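Putative fructose-aminoacid-6-phosphate deglycase (Bacillus subtilis, PDB 3EUA) converts a range of fructosamine 6-phosphates to glucose 6-phosphate and a free amino acid. Local coordinates at residues Ser43-Asp48 with Gly251-Arg256; Asp48-Ser53 with Asn155-Gln160. One frame throughout, in Å; residues are numbered along the deposited sequence.

Contact 1. Residues Ser43-Asp48 with Gly251-Arg256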
loop_
_atom_site.group_PDB
_atom_site.type_symbol
_atom_site.label_atom_id
_atom_site.label_comp_id
_atom_site.label_asym_id
_atom_site.label_seq_id
_atom_site.Cartn_x
_atom_site.Cartn_y
_atom_site.Cartn_z
ATOM N N SER A 43 12.471 4.778 -1.547
ATOM C CA SER A 43 13.247 4.202 -2.659
ATOM C C SER A 43 12.357 3.810 -3.835
ATOM O O SER A 43 12.811 3.843 -4.988
ATOM C CB SER A 43 14.070 3.027 -2.171
ATOM O OG SER A 43 15.116 3.505 -1.322
ATOM N N LYS A 44 11.124 3.349 -3.549
ATOM C CA LYS A 44 10.156 3.033 -4.612
ATOM C C LYS A 44 9.792 4.347 -5.310
ATOM O O LYS A 44 9.751 4.415 -6.560
ATOM C CB LYS A 44 8.950 2.248 -4.044
ATOM C CG LYS A 44 7.730 2.042 -4.951
ATOM C CD LYS A 44 8.011 1.504 -6.323
ATOM C CE LYS A 44 6.713 1.339 -7.141
ATOM N NZ LYS A 44 6.955 1.081 -8.593
ATOM N N TYR A 45 9.592 5.410 -4.547
ATOM C CA TYR A 45 9.296 6.708 -5.127
ATOM C C TYR A 45 10.452 7.176 -6.025
ATOM O O TYR A 45 10.211 7.627 -7.134
ATOM C CB TYR A 45 9.031 7.725 -4.043
ATOM C CG TYR A 45 8.542 9.023 -4.548
ATOM C CD1 TYR A 45 7.175 9.259 -4.699
ATOM C CD2 TYR A 45 9.422 10.043 -4.841
ATOM C CE1 TYR A 45 6.712 10.495 -5.151
ATOM C CE2 TYR A 45 8.985 11.247 -5.270
ATOM C CZ TYR A 45 7.625 11.476 -5.436
ATOM O OH TYR A 45 7.198 12.713 -5.894
ATOM N N VAL A 46 11.704 7.029 -5.543
ATOM C CA VAL A 46 12.891 7.375 -6.324
ATOM C C VAL A 46 12.896 6.611 -7.640
ATOM O O VAL A 46 13.025 7.199 -8.714
ATOM C CB VAL A 46 14.219 7.125 -5.524
ATOM C CG1 VAL A 46 15.459 7.275 -6.406
ATOM C CG2 VAL A 46 14.322 8.090 -4.332
ATOM N N PHE A 47 12.749 5.299 -7.581
ATOM C CA PHE A 47 12.694 4.512 -8.810
ATOM C C PHE A 47 11.593 4.968 -9.750
ATOM O O PHE A 47 11.812 5.039 -10.961
ATOM C CB PHE A 47 12.548 3.002 -8.536
ATOM C CG PHE A 47 13.828 2.272 -8.605
ATOM C CD1 PHE A 47 14.711 2.275 -7.547
ATOM C CD2 PHE A 47 14.190 1.614 -9.780
ATOM C CE1 PHE A 47 15.932 1.612 -7.639
ATOM C CE2 PHE A 47 15.398 0.952 -9.861
ATOM C CZ PHE A 47 16.273 0.968 -8.794
ATOM N N ASP A 48 10.415 5.273 -9.217
ATOM C CA ASP A 48 9.309 5.744 -10.075
ATOM C C ASP A 48 9.621 7.042 -10.798
ATOM O O ASP A 48 9.239 7.210 -11.942
ATOM C CB ASP A 48 7.983 5.877 -9.292
ATOM C CG ASP A 48 7.353 4.531 -8.969
ATOM O OD1 ASP A 48 7.753 3.490 -9.556
ATOM O OD2 ASP A 48 6.433 4.510 -8.131
ATOM N N GLY A 251 6.002 16.932 3.046
ATOM C CA GLY A 251 7.354 16.744 2.547
ATOM C C GLY A 251 7.724 17.778 1.518
ATOM O O GLY A 251 7.080 18.823 1.412
ATOM N N LEU A 252 8.754 17.466 0.759
ATOM C CA LEU A 252 9.274 18.377 -0.265
ATOM C C LEU A 252 9.277 17.730 -1.663
ATOM O O LEU A 252 9.942 18.212 -2.612
ATOM C CB LEU A 252 10.706 18.804 0.105
ATOM C CG LEU A 252 10.908 19.569 1.422
ATOM C CD1 LEU A 252 12.375 19.745 1.740
ATOM C CD2 LEU A 252 10.186 20.929 1.395
ATOM N N ASP A 253 8.554 16.633 -1.800
ATOM C CA ASP A 253 8.497 15.959 -3.095
ATOM C C ASP A 253 7.346 16.542 -3.933
ATOM O O ASP A 253 6.631 17.480 -3.522
ATOM C CB ASP A 253 8.510 14.391 -2.992
ATOM C CG ASP A 253 7.219 13.754 -2.420
ATOM O OD1 ASP A 253 6.107 14.338 -2.512
ATOM O OD2 ASP A 253 7.323 12.616 -1.880
ATOM N N GLU A 254 7.194 15.979 -5.119
ATOM C CA GLU A 254 6.198 16.414 -6.057
ATOM C C GLU A 254 4.765 16.280 -5.563
ATOM O O GLU A 254 3.900 16.933 -6.103
ATOM C CB GLU A 254 6.326 15.625 -7.377
ATOM C CG GLU A 254 7.589 15.820 -8.227
ATOM C CD GLU A 254 8.860 15.190 -7.674
ATOM O OE1 GLU A 254 8.810 14.552 -6.601
ATOM O OE2 GLU A 254 9.918 15.338 -8.333
ATOM N N THR A 255 4.523 15.435 -4.554
ATOM C CA THR A 255 3.195 15.181 -4.030
ATOM C C THR A 255 2.808 16.077 -2.869
ATOM O O THR A 255 1.701 15.952 -2.359
ATOM C CB THR A 255 3.031 13.685 -3.616
ATOM O OG1 THR A 255 3.656 13.425 -2.347
ATOM C CG2 THR A 255 3.609 12.758 -4.676
ATOM N N ARG A 256 3.672 17.006 -2.476
ATOM C CA ARG A 256 3.347 17.926 -1.401
ATOM C C ARG A 256 1.949 18.599 -1.566
ATOM O O ARG A 256 1.252 18.800 -0.562
ATOM C CB ARG A 256 4.421 18.983 -1.275
ATOM C CG ARG A 256 4.164 19.982 -0.170
ATOM C CD ARG A 256 5.169 21.062 -0.247
ATOM N NE ARG A 256 4.858 22.105 0.708
ATOM C CZ ARG A 256 5.190 22.086 1.988
ATOM N NH1 ARG A 256 5.898 21.083 2.529
ATOM N NH2 ARG A 256 4.841 23.123 2.731
#
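D253 OD1 accepts twice from T255, and the D253 side chain lies over one face of the Y45 ring. T255 OG1 comes in on the syn lone pair of OD1 at 2.6 Å. T255 N comes from the anti side, well out of the carboxylate plane, at 2.8 Å from OD1. This second bond is a side-chain cap on the type I turn D253-R256, which leads into helix 256-269. D253 OD2 accepts from A203 N. The aspartate is buried, and these bonds satisfy both its oxygens. Its OD2 is 3.7 Å from Y45 CZ, offset toward the rim, and the carboxylate is only 15° from parallel to the ring.

The phenol of Y45 bonds to the carboxylate of E254, OH to OE1 at 2.5 Å, with the tyrosine as donor. OE1 sits at the hydroxyl end of the ring, in the ring plane. The phenol meets OE1 from above the carboxylate plane, 36° out of it. The E254 chain turns about its CB-CG bond, which brings the carboxylate back to the phenol. At the ring edge the methyl CG2 of T255 packs 3.9 Å from Y45 CE1. Y45 reaches this loop because its CG is anti to the backbone N (chi1 -172°). R67 of the second subunit touches the same side chain.

The contact joins the two SIS regions of the chain. Helix 41-50 belongs to the first, and the loop between strand 246-250 and helix 256-269 to the second. Helix 288-313 lies beside them, and its Y293 packs on Y45.

Contact 2. Residues Asp48-Ser53 with Asn155-Gln160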
loop_
_atom_site.group_PDB
_atom_site.type_symbol
_atom_site.label_atom_id
_atom_site.label_comp_id
_atom_site.label_asym_id
_atom_site.label_seq_id
_atom_site.Cartn_x
_atom_site.Cartn_y
_atom_site.Cartn_z
ATOM N N ASP A 48 10.415 5.273 -9.217
ATOM C CA ASP A 48 9.309 5.744 -10.075
ATOM C C ASP A 48 9.621 7.042 -10.798
ATOM O O ASP A 48 9.239 7.210 -11.942
ATOM C CB ASP A 48 7.983 5.877 -9.292
ATOM C CG ASP A 48 7.353 4.531 -8.969
ATOM O OD1 ASP A 48 7.753 3.490 -9.556
ATOM O OD2 ASP A 48 6.433 4.510 -8.131
ATOM N N ARG A 49 10.317 7.951 -10.127
ATOM C CA ARG A 49 10.691 9.249 -10.721
ATOM C C ARG A 49 11.980 9.235 -11.558
ATOM O O ARG A 49 12.163 10.091 -12.434
ATOM C CB ARG A 49 10.864 10.263 -9.595
ATOM C CG ARG A 49 9.584 10.710 -8.947
ATOM C CD ARG A 49 9.013 11.968 -9.591
ATOM N NE ARG A 49 8.858 11.885 -11.037
ATOM C CZ ARG A 49 9.568 12.526 -11.963
ATOM N NH1 ARG A 49 10.548 13.378 -11.665
ATOM N NH2 ARG A 49 9.258 12.340 -13.239
ATOM N N GLU A 50 12.868 8.269 -11.291
ATOM C CA GLU A 50 14.177 8.227 -11.943
ATOM C C GLU A 50 14.484 7.118 -12.935
ATOM O O GLU A 50 15.267 7.347 -13.866
ATOM C CB GLU A 50 15.249 8.108 -10.861
ATOM C CG GLU A 50 15.271 9.287 -9.895
ATOM C CD GLU A 50 15.711 10.579 -10.574
ATOM O OE1 GLU A 50 16.518 10.544 -11.527
ATOM O OE2 GLU A 50 15.241 11.640 -10.117
ATOM N N SER A 51 13.923 5.928 -12.722
ATOM C CA SER A 51 14.273 4.796 -13.564
ATOM C C SER A 51 13.460 4.716 -14.832
ATOM O O SER A 51 12.256 4.559 -14.806
ATOM C CB SER A 51 14.151 3.472 -12.803
ATOM O OG SER A 51 14.503 2.408 -13.674
ATOM N N LYS A 52 14.157 4.780 -15.955
ATOM C CA LYS A 52 13.528 4.696 -17.244
ATOM C C LYS A 52 13.422 3.236 -17.699
ATOM O O LYS A 52 12.504 2.903 -18.432
ATOM C CB LYS A 52 14.338 5.531 -18.252
ATOM N N SER A 53 14.286 2.356 -17.192
ATOM C CA SER A 53 14.331 0.977 -17.656
ATOM C C SER A 53 14.144 -0.143 -16.636
ATOM O O SER A 53 14.202 -1.314 -17.019
ATOM C CB SER A 53 15.719 0.765 -18.276
ATOM O OG SER A 53 16.726 0.846 -17.261
ATOM N N ASN A 155 22.342 7.404 -14.272
ATOM C CA ASN A 155 21.545 8.419 -13.588
ATOM C C ASN A 155 22.503 9.433 -13.025
ATOM O O ASN A 155 23.539 9.063 -12.486
ATOM C CB ASN A 155 20.663 7.821 -12.489
ATOM C CG ASN A 155 19.778 8.876 -11.804
ATOM O OD1 ASN A 155 20.193 9.521 -10.849
ATOM N ND2 ASN A 155 18.537 9.007 -12.268
ATOM N N THR A 156 22.165 10.707 -13.148
ATOM C CA THR A 156 23.068 11.791 -12.724
ATOM C C THR A 156 22.912 12.324 -11.305
ATOM O O THR A 156 23.634 13.248 -10.918
ATOM C CB THR A 156 22.880 13.027 -13.624
ATOM O OG1 THR A 156 21.512 13.455 -13.538
ATOM C CG2 THR A 156 23.235 12.690 -15.047
ATOM N N LYS A 157 21.991 11.781 -10.522
ATOM C CA LYS A 157 21.766 12.311 -9.177
ATOM C C LYS A 157 22.643 11.732 -8.040
ATOM O O LYS A 157 22.606 12.253 -6.917
ATOM C CB LYS A 157 20.285 12.181 -8.817
ATOM C CG LYS A 157 19.370 13.005 -9.760
ATOM C CD LYS A 157 17.990 13.147 -9.187
ATOM C CE LYS A 157 17.109 14.127 -9.952
ATOM N NZ LYS A 157 16.591 13.625 -11.237
ATOM N N PHE A 158 23.421 10.691 -8.325
ATOM C CA PHE A 158 24.248 10.036 -7.328
ATOM C C PHE A 158 25.094 10.979 -6.448
ATOM O O PHE A 158 25.061 10.880 -5.235
ATOM C CB PHE A 158 25.170 9.024 -7.999
ATOM C CG PHE A 158 26.050 8.284 -7.027
ATOM C CD1 PHE A 158 25.532 7.234 -6.279
ATOM C CD2 PHE A 158 27.387 8.618 -6.870
ATOM C CE1 PHE A 158 26.336 6.527 -5.392
ATOM C CE2 PHE A 158 28.198 7.927 -5.982
ATOM C CZ PHE A 158 27.670 6.885 -5.242
ATOM N N GLU A 159 25.850 11.876 -7.067
ATOM C CA GLU A 159 26.706 12.801 -6.325
ATOM C C GLU A 159 25.936 13.698 -5.352
ATOM O O GLU A 159 26.337 13.918 -4.199
ATOM C CB GLU A 159 27.474 13.695 -7.302
ATOM C CG GLU A 159 28.413 14.669 -6.578
ATOM C CD GLU A 159 29.218 15.564 -7.492
ATOM O OE1 GLU A 159 29.425 15.246 -8.686
ATOM O OE2 GLU A 159 29.664 16.603 -6.970
ATOM N N GLN A 160 24.827 14.221 -5.837
ATOM C CA GLN A 160 24.015 15.125 -5.037
ATOM C C GLN A 160 23.252 14.342 -3.941
ATOM O O GLN A 160 22.979 14.881 -2.875
ATOM C CB GLN A 160 23.113 15.966 -5.941
ATOM C CG GLN A 160 23.913 16.862 -6.938
ATOM C CD GLN A 160 24.591 16.103 -8.122
ATOM O OE1 GLN A 160 24.147 15.027 -8.541
ATOM N NE2 GLN A 160 25.662 16.706 -8.688
HETATM O O HOH W 1 17.939 7.244 -14.413
#
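A side-chain cap at the turn before helix 158-190 meets the end of helix 41-50. N155 OD1 accepts from K157 N at 2.9 Å. The other end of the same amide, ND2, donates to E50 OE1 at 2.6 Å. The bond is nearly straight (161°) and lies in the amide plane, but it reaches the carboxylate on its anti side, somewhat out of the carboxylate plane. The two flat groups stand almost perpendicular, 84° apart.

K157 takes the other oxygen. Its NZ forms a salt bridge with E50 OE2 at 2.6 Å, on the syn lone pair, and a weak bond to OE1. The lysine chain is extended until chi4 (75°), where a bend turns NZ in to the carboxylate. OE2 is also hydrogen-bonded to the hydroxyl of Y293 on helix 288-313, so both oxygens of E50 are engaged. With an alanine here, the K157 ammonium would probably lose its charge partner, the N155 amide its acceptor and the Y293 hydroxyl a bond.

The backbone takes part through one water. It donates to E50 O at 2.7 Å and accepts from N155 ND2 at 2.8 Å, so ND2 donates to both E50 OE1 and the water.

From the N terminus, the chain passes helix 11-20 and strand 27-32 before it reaches helix 41-50, which serves both contacts. The middle of this helix enters contact 1, and its last turn enters contact 2; D48 is common to the two segments. Contact 2 closes first, about a hundred residues on, where helix 137-153 gives way to helix 158-190. Contact 1 closes about a hundred residues later, after strand 246-250, so the loop of contact 2 nests inside that of contact 1. Contact 2 ties the end of helix 41-50 to the turn that leads into the long helix 158-190, whereas contact 1 ties helix 41-50 to the second SIS region. E254 OE2 packs 3.7 Å from R49 CD between them.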